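SusD homolog (Bacteroides thetaiotaomicron VPI-5482, PDB 3IV0) probably binds glycans at the outer membrane of this gut bacterium, as a SusD-family protein, though its own ligand is not known. Local coordinates at residues L27-S32 and I128-L133; R41-Y46 and V139-D144; M90-F95 and R465-N470. All coordinates share one frame; numbering follows the deposited sequence.

All three contacts are largely buried. Contacts 1 and 2 both draw on helix 117-142: contact 1 packs its middle against helix 19-39, contact 2 its C-terminal end against helix 43-50, the helix that follows 19-39 in the chain. Contact 3 lies farthest out, about 21 Å from the centre of the chain, includes the exposed Asn466, and ties the start of helix 93-108 to the short helix 466-470. Chemistry follows position. The two inner contacts rest on apolar and aromatic groups, whereas contact 3 adds a weak hydrogen bond between two side-chain amides and a water bridge. Arg41 joins contacts 2 and 3, its NH2 forming a salt bridge with Asp93 OD1 (2.8 Å); Ser32 and Val94 link contacts 1 and 3 by packing.

Contact 1 of 3, residues L27-S32 and I128-L133; sequences LSIYNS and IFMRSL
Met130, a selenomethionine in this crystal, reaches from helix 117-142 to Ile29 and Tyr30 on helix 19-39 and carries nearly the whole contact. The helices are closest at Tyr30 and Met130, whose CA atoms are 7.2 Å apart. Here the packing is tight. Met130 CG lies over one face of the Tyr30 ring, 4.0 Å from its centroid and 17° off the normal, a CH-pi contact displaced toward the rim. The selenium follows along the ring to CE1, with SE and CE1 3.6 Å apart, in an oblique Met-aromatic contact, and the methyl CE ends beside CD1. Bends at chi2 (-55°) and chi3 (-64°) let the flexible, unbranched chain lie along the ring. Ile29 meets the base of the same side chain: its CG2, anti to the backbone N, comes within 3.7 Å of Met130 CB as the two side chains run past each other in opposite directions. Phe266 of strand 264-268 also packs on both Tyr30 and Met130.

The outer side of helix 19-39 differs. Leu27 is exposed, Ser28 and Asn31 are partly so, and none of the three meets 128-133. Tyrosine suits the boundary, because its ring packs against Met130 while OH hydrogen-bonds with Glu126 OE1 and with the backbone N of Ala200. The helices are thus joined by dispersion and a Met-aromatic contact, selenium standing in for the sulfur of methionine, while the phenol's polar end is anchored outside the apolar patch.

Contact 2 of 3, residues R41-Y46 and V139-D144; sequences RPFLTY and VRAFGD. With EDO (1,2-ethanediol), chain D.
This is a small, buried apolar contact in the helical core, where the first turn of helix 43-50 meets the C-terminal end of helix 117-142. Phe43 and Ala141 form its centre: the far end of the ring approaches obliquely, with CZ and CE2 each 3.7 Å from Ala141 CB. The backbones are well apart, 9.2 Å between the CA atoms of these residues, so a large side chain facing a methyl group fits the gap. Phe43 spans it because its CG stands anti to the backbone N (chi1 170°). Phe95 packs edge-to-face with the same ring, and Phe137 touches it as well.

Beside this pair, Leu44 CD1 rests loosely against the guanidinium of Arg140, 4.1 Å from NH2. The arginine bends at chi3 (-58°), and its guanidinium makes cation-pi contacts with Tyr431 and Phe137.

Pro42 occupies the N-cap position of helix 43-50 and centres an inverse gamma turn. Gly143, the first residue after helix 117-142, has a positive phi (88°); at its backbone angles a CB would be jammed against the preceding carbonyl O. Just beyond, Asp144 N donates a nearly straight hydrogen bond to O1 of an ethanediol (2.9 Å), probably taken from the crystallisation liquor. Between the helices themselves, aromatic and methyl groups supply the cohesion, and the rings of Tyr431 and Phe137 probably help to stabilise the arginine's charge among apolar neighbours.

Contact 3 of 3, residues M90-F95 and R465-N470; sequences MQWDVF and RNALKN
Gln91 and Ala467 mark the closest backbone approach, 6.6 Å between CA atoms, where the residues leading into helix 93-108 pass the short helix 466-470. Trp92 occupies the N-cap position of the longer helix. Its indole leans obliquely against the methyl of Ala467, CE2 lying 4.0 Å from CB; a residue this small lets the bulky ring come close. The tryptophan's CG sits between the backbone N and the carbonyl carbon (chi1 55°), which turns the ring toward 465-470. A water at the ring edge, in its plane, accepts from Trp92 NE1 at 3.0 Å and donates to Ala467 O at 2.9 Å. Phe142 and Tyr96 pack edge-to-face with the indole.

Gln91 extends beyond CG to the exposed Asn466, whose ND2 gives a weak hydrogen bond to Gln91 OE1 (3.3 Å); the two amide planes stand 74° apart. On the backbone side, Gln91 O probably accepts from Arg41 NH1. The contact therefore joins parts of the chain far apart in sequence through one apolar touch and a water-mediated link that satisfies the indole N-H, with the long hydrogen bond between the amides probably adding little strength.

Contact 1 of 3, residues L27-S32 and I128-L133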
loop_
_atom_site.group_PDB
_atom_site.type_symbol
_atom_site.label_atom_id
_atom_site.label_comp_id
_atom_site.label_asym_id
_atom_site.label_seq_id
_atom_site.Cartn_x
_atom_site.Cartn_y
_atom_site.Cartn_z
ATOM N N LEU A 27 -6.855 -16.940 -9.024
ATOM C CA LEU A 27 -7.537 -16.230 -7.996
ATOM C C LEU A 27 -7.064 -16.641 -6.591
ATOM O O LEU A 27 -7.165 -15.849 -5.678
ATOM C CB LEU A 27 -9.057 -16.362 -8.148
ATOM C CG LEU A 27 -9.649 -15.508 -9.262
ATOM C CD1 LEU A 27 -11.091 -15.962 -9.486
ATOM C CD2 LEU A 27 -9.632 -14.039 -8.922
ATOM N N SER A 28 -6.535 -17.854 -6.423
ATOM C CA SER A 28 -6.001 -18.276 -5.146
ATOM C C SER A 28 -4.722 -17.479 -4.813
ATOM O O SER A 28 -4.375 -17.367 -3.651
ATOM C CB SER A 28 -5.724 -19.791 -5.134
ATOM O OG SER A 28 -4.526 -20.142 -5.799
ATOM N N ILE A 29 -4.035 -16.957 -5.838
ATOM C CA ILE A 29 -2.842 -16.106 -5.620
ATOM C C ILE A 29 -3.318 -14.788 -5.035
ATOM O O ILE A 29 -2.779 -14.336 -4.020
ATOM C CB ILE A 29 -2.037 -15.925 -6.917
ATOM C CG1 ILE A 29 -1.480 -17.267 -7.441
ATOM C CG2 ILE A 29 -0.902 -14.869 -6.696
ATOM C CD1 ILE A 29 -0.971 -17.226 -8.891
ATOM N N TYR A 30 -4.307 -14.166 -5.639
ATOM C CA TYR A 30 -4.927 -12.966 -5.092
ATOM C C TYR A 30 -5.442 -13.202 -3.681
ATOM O O TYR A 30 -5.266 -12.385 -2.784
ATOM C CB TYR A 30 -6.053 -12.496 -5.967
ATOM C CG TYR A 30 -5.673 -11.838 -7.259
ATOM C CD1 TYR A 30 -5.444 -10.490 -7.326
ATOM C CD2 TYR A 30 -5.577 -12.562 -8.445
ATOM C CE1 TYR A 30 -5.131 -9.840 -8.492
ATOM C CE2 TYR A 30 -5.268 -11.937 -9.628
ATOM C CZ TYR A 30 -5.030 -10.578 -9.668
ATOM O OH TYR A 30 -4.752 -9.953 -10.846
ATOM N N ASN A 31 -6.052 -14.369 -3.442
ATOM C CA ASN A 31 -6.522 -14.693 -2.097
ATOM C C ASN A 31 -5.413 -14.727 -1.066
ATOM O O ASN A 31 -5.578 -14.219 0.035
ATOM C CB ASN A 31 -7.315 -16.016 -2.141
ATOM C CG ASN A 31 -7.988 -16.332 -0.843
ATOM O OD1 ASN A 31 -8.862 -15.591 -0.419
ATOM N ND2 ASN A 31 -7.562 -17.407 -0.177
ATOM N N SER A 32 -4.301 -15.348 -1.413
ATOM C CA SER A 32 -3.179 -15.387 -0.500
ATOM C C SER A 32 -2.626 -13.994 -0.222
ATOM O O SER A 32 -2.310 -13.699 0.932
ATOM C CB SER A 32 -2.052 -16.312 -0.977
ATOM O OG SER A 32 -2.482 -17.675 -0.931
ATOM N N ILE A 128 2.648 -12.656 -12.811
ATOM C CA ILE A 128 3.901 -11.905 -12.691
ATOM C C ILE A 128 3.673 -10.644 -11.870
ATOM O O ILE A 128 4.496 -10.308 -10.998
ATOM C CB ILE A 128 4.441 -11.548 -14.055
ATOM C CG1 ILE A 128 4.931 -12.816 -14.752
ATOM C CG2 ILE A 128 5.607 -10.522 -13.947
ATOM C CD1 ILE A 128 5.034 -12.692 -16.284
ATOM N N PHE A 129 2.579 -9.936 -12.106
ATOM C CA PHE A 129 2.258 -8.774 -11.309
ATOM C C PHE A 129 2.139 -9.117 -9.827
ATOM O O PHE A 129 2.736 -8.440 -8.960
ATOM C CB PHE A 129 0.984 -8.080 -11.794
ATOM C CG PHE A 129 0.539 -6.959 -10.888
ATOM C CD1 PHE A 129 1.187 -5.725 -10.926
ATOM C CD2 PHE A 129 -0.453 -7.155 -9.951
ATOM C CE1 PHE A 129 0.818 -4.712 -10.062
ATOM C CE2 PHE A 129 -0.819 -6.132 -9.075
ATOM C CZ PHE A 129 -0.186 -4.902 -9.153
HETATM N N MSE A 130 1.406 -10.154 -9.487
HETATM C CA MSE A 130 1.163 -10.485 -8.125
HETATM C C MSE A 130 2.392 -10.998 -7.450
HETATM O O MSE A 130 2.586 -10.730 -6.254
HETATM C CB MSE A 130 -0.006 -11.483 -8.016
HETATM C CG MSE A 130 -1.333 -10.803 -8.348
HETATM SE SE MSE A 130 -1.804 -9.233 -7.343
HETATM C CE MSE A 130 -1.956 -10.020 -5.679
ATOM N N ARG A 131 3.232 -11.706 -8.166
ATOM C CA ARG A 131 4.514 -12.116 -7.598
ATOM C C ARG A 131 5.371 -10.919 -7.258
ATOM O O ARG A 131 5.963 -10.859 -6.170
ATOM C CB ARG A 131 5.248 -13.061 -8.543
ATOM C CG ARG A 131 6.567 -13.576 -7.979
ATOM C CD ARG A 131 7.222 -14.610 -8.875
ATOM N NE ARG A 131 7.663 -13.966 -10.093
ATOM C CZ ARG A 131 8.063 -14.591 -11.199
ATOM N NH1 ARG A 131 8.082 -15.891 -11.244
ATOM N NH2 ARG A 131 8.442 -13.892 -12.261
ATOM N N SER A 132 5.459 -9.980 -8.199
ATOM C CA SER A 132 6.202 -8.741 -7.995
ATOM C C SER A 132 5.640 -7.912 -6.865
ATOM O O SER A 132 6.413 -7.349 -6.057
ATOM C CB SER A 132 6.274 -7.906 -9.255
ATOM O OG SER A 132 6.848 -8.682 -10.310
ATOM N N LEU A 133 4.320 -7.821 -6.780
ATOM C CA LEU A 133 3.697 -7.074 -5.700
ATOM C C LEU A 133 4.004 -7.680 -4.344
ATOM O O LEU A 133 4.286 -6.993 -3.377
ATOM C CB LEU A 133 2.182 -6.983 -5.902
ATOM C CG LEU A 133 1.442 -6.075 -4.943
ATOM C CD1 LEU A 133 1.819 -4.597 -5.116
ATOM C CD2 LEU A 133 -0.058 -6.222 -5.189
#

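Contact 2 of 3, residues R41-Y46 and V139-D144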
loop_
_atom_site.group_PDB
_atom_site.type_symbol
_atom_site.label_atom_id
_atom_site.label_comp_id
_atom_site.label_asym_id
_atom_site.label_seq_id
_atom_site.Cartn_x
_atom_site.Cartn_y
_atom_site.Cartn_z
ATOM N N ARG A 41 -3.857 -11.202 8.743
ATOM C CA ARG A 41 -2.942 -10.295 9.492
ATOM C C ARG A 41 -3.345 -8.856 9.191
ATOM O O ARG A 41 -3.700 -8.544 8.053
ATOM C CB ARG A 41 -1.482 -10.422 9.031
ATOM C CG ARG A 41 -0.798 -11.692 9.331
ATOM C CD ARG A 41 -1.031 -12.739 8.232
ATOM N NE ARG A 41 -0.489 -14.050 8.591
ATOM C CZ ARG A 41 0.795 -14.383 8.446
ATOM N NH1 ARG A 41 1.652 -13.510 7.941
ATOM N NH2 ARG A 41 1.234 -15.584 8.822
ATOM N N PRO A 42 -3.238 -7.950 10.177
ATOM C CA PRO A 42 -3.380 -6.522 9.869
ATOM C C PRO A 42 -2.067 -5.904 9.388
ATOM O O PRO A 42 -1.645 -4.846 9.851
ATOM C CB PRO A 42 -3.819 -5.958 11.205
ATOM C CG PRO A 42 -3.090 -6.787 12.196
ATOM C CD PRO A 42 -3.059 -8.168 11.617
ATOM N N PHE A 43 -1.437 -6.587 8.460
ATOM C CA PHE A 43 -0.105 -6.210 7.984
ATOM C C PHE A 43 -0.062 -4.832 7.384
ATOM O O PHE A 43 0.792 -4.032 7.744
ATOM C CB PHE A 43 0.365 -7.252 6.949
ATOM C CG PHE A 43 1.615 -6.891 6.196
ATOM C CD1 PHE A 43 1.547 -6.058 5.077
ATOM C CD2 PHE A 43 2.842 -7.386 6.575
ATOM C CE1 PHE A 43 2.697 -5.738 4.373
ATOM C CE2 PHE A 43 3.990 -7.100 5.839
ATOM C CZ PHE A 43 3.912 -6.245 4.764
ATOM N N LEU A 44 -0.954 -4.538 6.454
ATOM C CA LEU A 44 -0.859 -3.264 5.727
ATOM C C LEU A 44 -1.085 -2.083 6.638
ATOM O O LEU A 44 -0.329 -1.086 6.548
ATOM C CB LEU A 44 -1.796 -3.261 4.519
ATOM C CG LEU A 44 -1.684 -2.073 3.574
ATOM C CD1 LEU A 44 -0.237 -1.772 3.181
ATOM C CD2 LEU A 44 -2.503 -2.420 2.344
ATOM N N THR A 45 -2.062 -2.120 7.523
ATOM C CA THR A 45 -2.314 -0.936 8.313
ATOM C C THR A 45 -1.297 -0.790 9.446
ATOM O O THR A 45 -0.871 0.333 9.746
ATOM C CB THR A 45 -3.791 -0.861 8.780
ATOM O OG1 THR A 45 -4.064 0.464 9.250
ATOM C CG2 THR A 45 -4.105 -1.785 9.910
ATOM N N TYR A 46 -0.860 -1.883 10.067
ATOM C CA TYR A 46 0.149 -1.761 11.118
ATOM C C TYR A 46 1.423 -1.210 10.509
ATOM O O TYR A 46 2.067 -0.331 11.104
ATOM C CB TYR A 46 0.459 -3.096 11.796
ATOM C CG TYR A 46 -0.470 -3.569 12.875
ATOM C CD1 TYR A 46 -1.816 -3.330 12.853
ATOM C CD2 TYR A 46 0.055 -4.319 13.917
ATOM C CE1 TYR A 46 -2.642 -3.855 13.845
ATOM C CE2 TYR A 46 -0.720 -4.801 14.907
ATOM C CZ TYR A 46 -2.074 -4.570 14.865
ATOM O OH TYR A 46 -2.852 -5.150 15.881
ATOM N N VAL A 139 9.809 -6.869 0.745
ATOM C CA VAL A 139 11.024 -6.044 0.809
ATOM C C VAL A 139 10.751 -4.820 1.668
ATOM O O VAL A 139 11.573 -4.434 2.540
ATOM C CB VAL A 139 11.497 -5.624 -0.584
ATOM C CG1 VAL A 139 12.521 -4.485 -0.473
ATOM C CG2 VAL A 139 12.126 -6.847 -1.297
ATOM N N ARG A 140 9.634 -4.142 1.447
ATOM C CA ARG A 140 9.337 -2.957 2.232
ATOM C C ARG A 140 9.267 -3.268 3.712
ATOM O O ARG A 140 9.610 -2.404 4.554
ATOM C CB ARG A 140 8.017 -2.299 1.832
ATOM C CG ARG A 140 7.928 -1.691 0.473
ATOM C CD ARG A 140 6.736 -0.771 0.390
ATOM N NE ARG A 140 5.491 -1.471 0.688
ATOM C CZ ARG A 140 4.289 -0.908 0.565
ATOM N NH1 ARG A 140 4.148 0.303 0.021
ATOM N NH2 ARG A 140 3.211 -1.566 0.930
ATOM N N ALA A 141 8.759 -4.434 4.090
ATOM C CA ALA A 141 8.639 -4.790 5.486
ATOM C C ALA A 141 9.901 -5.353 6.085
ATOM O O ALA A 141 10.236 -5.060 7.237
ATOM C CB ALA A 141 7.464 -5.803 5.697
ATOM N N PHE A 142 10.633 -6.159 5.326
ATOM C CA PHE A 142 11.690 -6.970 5.903
ATOM C C PHE A 142 13.083 -6.658 5.397
ATOM O O PHE A 142 14.067 -7.151 5.988
ATOM C CB PHE A 142 11.400 -8.472 5.707
ATOM C CG PHE A 142 10.151 -8.952 6.413
ATOM C CD1 PHE A 142 10.145 -9.141 7.786
ATOM C CD2 PHE A 142 8.998 -9.231 5.697
ATOM C CE1 PHE A 142 9.004 -9.560 8.418
ATOM C CE2 PHE A 142 7.859 -9.641 6.348
ATOM C CZ PHE A 142 7.872 -9.821 7.699
ATOM N N GLY A 143 13.205 -5.904 4.308
ATOM C CA GLY A 143 14.549 -5.695 3.745
ATOM C C GLY A 143 14.904 -6.779 2.755
ATOM O O GLY A 143 14.109 -7.156 1.896
ATOM N N ASP A 144 16.113 -7.314 2.889
ATOM C CA ASP A 144 16.522 -8.452 2.096
ATOM C C ASP A 144 15.562 -9.637 2.310
ATOM O O ASP A 144 15.132 -9.902 3.427
ATOM C CB ASP A 144 17.941 -8.893 2.483
ATOM C CG ASP A 144 18.997 -7.841 2.255
ATOM O OD1 ASP A 144 18.797 -6.794 1.648
ATOM O OD2 ASP A 144 20.151 -8.114 2.668
HETATM C C1 EDO D . 18.217 -4.864 4.591
HETATM O O1 EDO D . 17.726 -6.147 5.059
HETATM C C2 EDO D . 17.885 -3.753 5.561
HETATM O O2 EDO D . 18.544 -3.860 6.804
#

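Contact 3 of 3, residues M90-F95 and R465-N470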
loop_
_atom_site.group_PDB
_atom_site.type_symbol
_atom_site.label_atom_id
_atom_site.label_comp_id
_atom_site.label_asym_id
_atom_site.label_seq_id
_atom_site.Cartn_x
_atom_site.Cartn_y
_atom_site.Cartn_z
HETATM N N MSE A 90 5.199 -10.605 11.398
HETATM C CA MSE A 90 6.630 -10.820 11.221
HETATM C C MSE A 90 6.987 -12.081 10.454
HETATM O O MSE A 90 8.142 -12.451 10.363
HETATM C CB MSE A 90 7.298 -10.888 12.582
HETATM C CG MSE A 90 7.205 -9.590 13.330
HETATM SE SE MSE A 90 7.576 -9.689 15.239
HETATM C CE MSE A 90 6.890 -7.896 15.702
ATOM N N GLN A 91 5.954 -12.740 9.927
ATOM C CA GLN A 91 6.091 -13.950 9.132
ATOM C C GLN A 91 5.732 -13.717 7.696
ATOM O O GLN A 91 4.612 -13.316 7.377
ATOM C CB GLN A 91 5.217 -15.064 9.716
ATOM C CG GLN A 91 5.701 -15.493 11.092
ATOM C CD GLN A 91 4.742 -16.372 11.829
ATOM O OE1 GLN A 91 4.211 -17.338 11.274
ATOM N NE2 GLN A 91 4.485 -16.044 13.068
ATOM N N TRP A 92 6.680 -13.979 6.816
ATOM C CA TRP A 92 6.466 -13.797 5.387
ATOM C C TRP A 92 5.847 -14.997 4.690
ATOM O O TRP A 92 5.664 -15.000 3.472
ATOM C CB TRP A 92 7.763 -13.327 4.693
ATOM C CG TRP A 92 8.957 -14.181 4.910
ATOM C CD1 TRP A 92 8.988 -15.551 5.047
ATOM C CD2 TRP A 92 10.286 -13.725 5.056
ATOM N NE1 TRP A 92 10.276 -15.954 5.224
ATOM C CE2 TRP A 92 11.105 -14.866 5.236
ATOM C CE3 TRP A 92 10.886 -12.459 5.011
ATOM C CZ2 TRP A 92 12.466 -14.769 5.427
ATOM C CZ3 TRP A 92 12.264 -12.364 5.196
ATOM C CH2 TRP A 92 13.032 -13.520 5.398
ATOM N N ASP A 93 5.450 -16.013 5.461
ATOM C CA ASP A 93 4.926 -17.260 4.898
ATOM C C ASP A 93 3.764 -17.098 3.943
ATOM O O ASP A 93 3.746 -17.756 2.892
ATOM C CB ASP A 93 4.550 -18.285 6.019
ATOM C CG ASP A 93 3.445 -17.800 6.950
ATOM O OD1 ASP A 93 3.361 -16.589 7.232
ATOM O OD2 ASP A 93 2.635 -18.645 7.436
ATOM N N VAL A 94 2.784 -16.267 4.263
ATOM C CA VAL A 94 1.617 -16.170 3.405
ATOM C C VAL A 94 1.938 -15.453 2.105
ATOM O O VAL A 94 1.479 -15.854 1.043
ATOM C CB VAL A 94 0.449 -15.517 4.120
ATOM C CG1 VAL A 94 -0.783 -15.471 3.183
ATOM C CG2 VAL A 94 0.124 -16.296 5.415
ATOM N N PHE A 95 2.788 -14.431 2.144
ATOM C CA PHE A 95 3.268 -13.829 0.892
ATOM C C PHE A 95 4.005 -14.868 0.055
ATOM O O PHE A 95 3.854 -14.883 -1.182
ATOM C CB PHE A 95 4.228 -12.655 1.176
ATOM C CG PHE A 95 3.546 -11.424 1.709
ATOM C CD1 PHE A 95 2.768 -10.637 0.872
ATOM C CD2 PHE A 95 3.738 -11.013 3.020
ATOM C CE1 PHE A 95 2.172 -9.493 1.366
ATOM C CE2 PHE A 95 3.126 -9.876 3.487
ATOM C CZ PHE A 95 2.387 -9.130 2.669
ATOM N N ARG A 465 10.963 -16.233 14.234
ATOM C CA ARG A 465 11.735 -17.488 14.215
ATOM C C ARG A 465 11.151 -18.555 13.295
ATOM O O ARG A 465 11.878 -19.391 12.785
ATOM C CB ARG A 465 11.870 -18.026 15.634
ATOM C CG ARG A 465 10.544 -18.362 16.265
ATOM N N ASN A 466 9.847 -18.555 13.055
ATOM C CA ASN A 466 9.273 -19.534 12.155
ATOM C C ASN A 466 9.920 -19.490 10.775
ATOM O O ASN A 466 10.004 -20.498 10.059
ATOM C CB ASN A 466 7.749 -19.369 12.029
ATOM C CG ASN A 466 6.991 -19.688 13.347
ATOM O OD1 ASN A 466 7.575 -20.160 14.343
ATOM N ND2 ASN A 466 5.698 -19.373 13.362
ATOM N N ALA A 467 10.431 -18.324 10.386
ATOM C CA ALA A 467 11.093 -18.211 9.099
ATOM C C ALA A 467 12.379 -19.000 9.058
ATOM O O ALA A 467 12.771 -19.476 8.001
ATOM C CB ALA A 467 11.350 -16.727 8.756
ATOM N N LEU A 468 13.008 -19.189 10.217
ATOM C CA LEU A 468 14.256 -19.950 10.323
ATOM C C LEU A 468 14.044 -21.437 10.317
ATOM O O LEU A 468 14.951 -22.159 9.976
ATOM C CB LEU A 468 14.997 -19.604 11.622
ATOM C CG LEU A 468 15.202 -18.126 11.885
ATOM C CD1 LEU A 468 15.907 -17.875 13.221
ATOM C CD2 LEU A 468 15.997 -17.543 10.744
ATOM N N LYS A 469 12.874 -21.891 10.751
ATOM C CA LYS A 469 12.552 -23.299 10.733
ATOM C C LYS A 469 12.447 -23.622 9.260
ATOM O O LYS A 469 13.092 -24.525 8.777
ATOM C CB LYS A 469 11.201 -23.562 11.409
ATOM N N ASN A 470 11.666 -22.804 8.552
ATOM C CA ASN A 470 11.341 -23.035 7.148
ATOM C C ASN A 470 12.531 -22.956 6.195
ATOM O O ASN A 470 12.448 -23.460 5.075
ATOM C CB ASN A 470 10.257 -22.054 6.686
HETATM O O HOH W 1 11.392 -18.684 5.614
#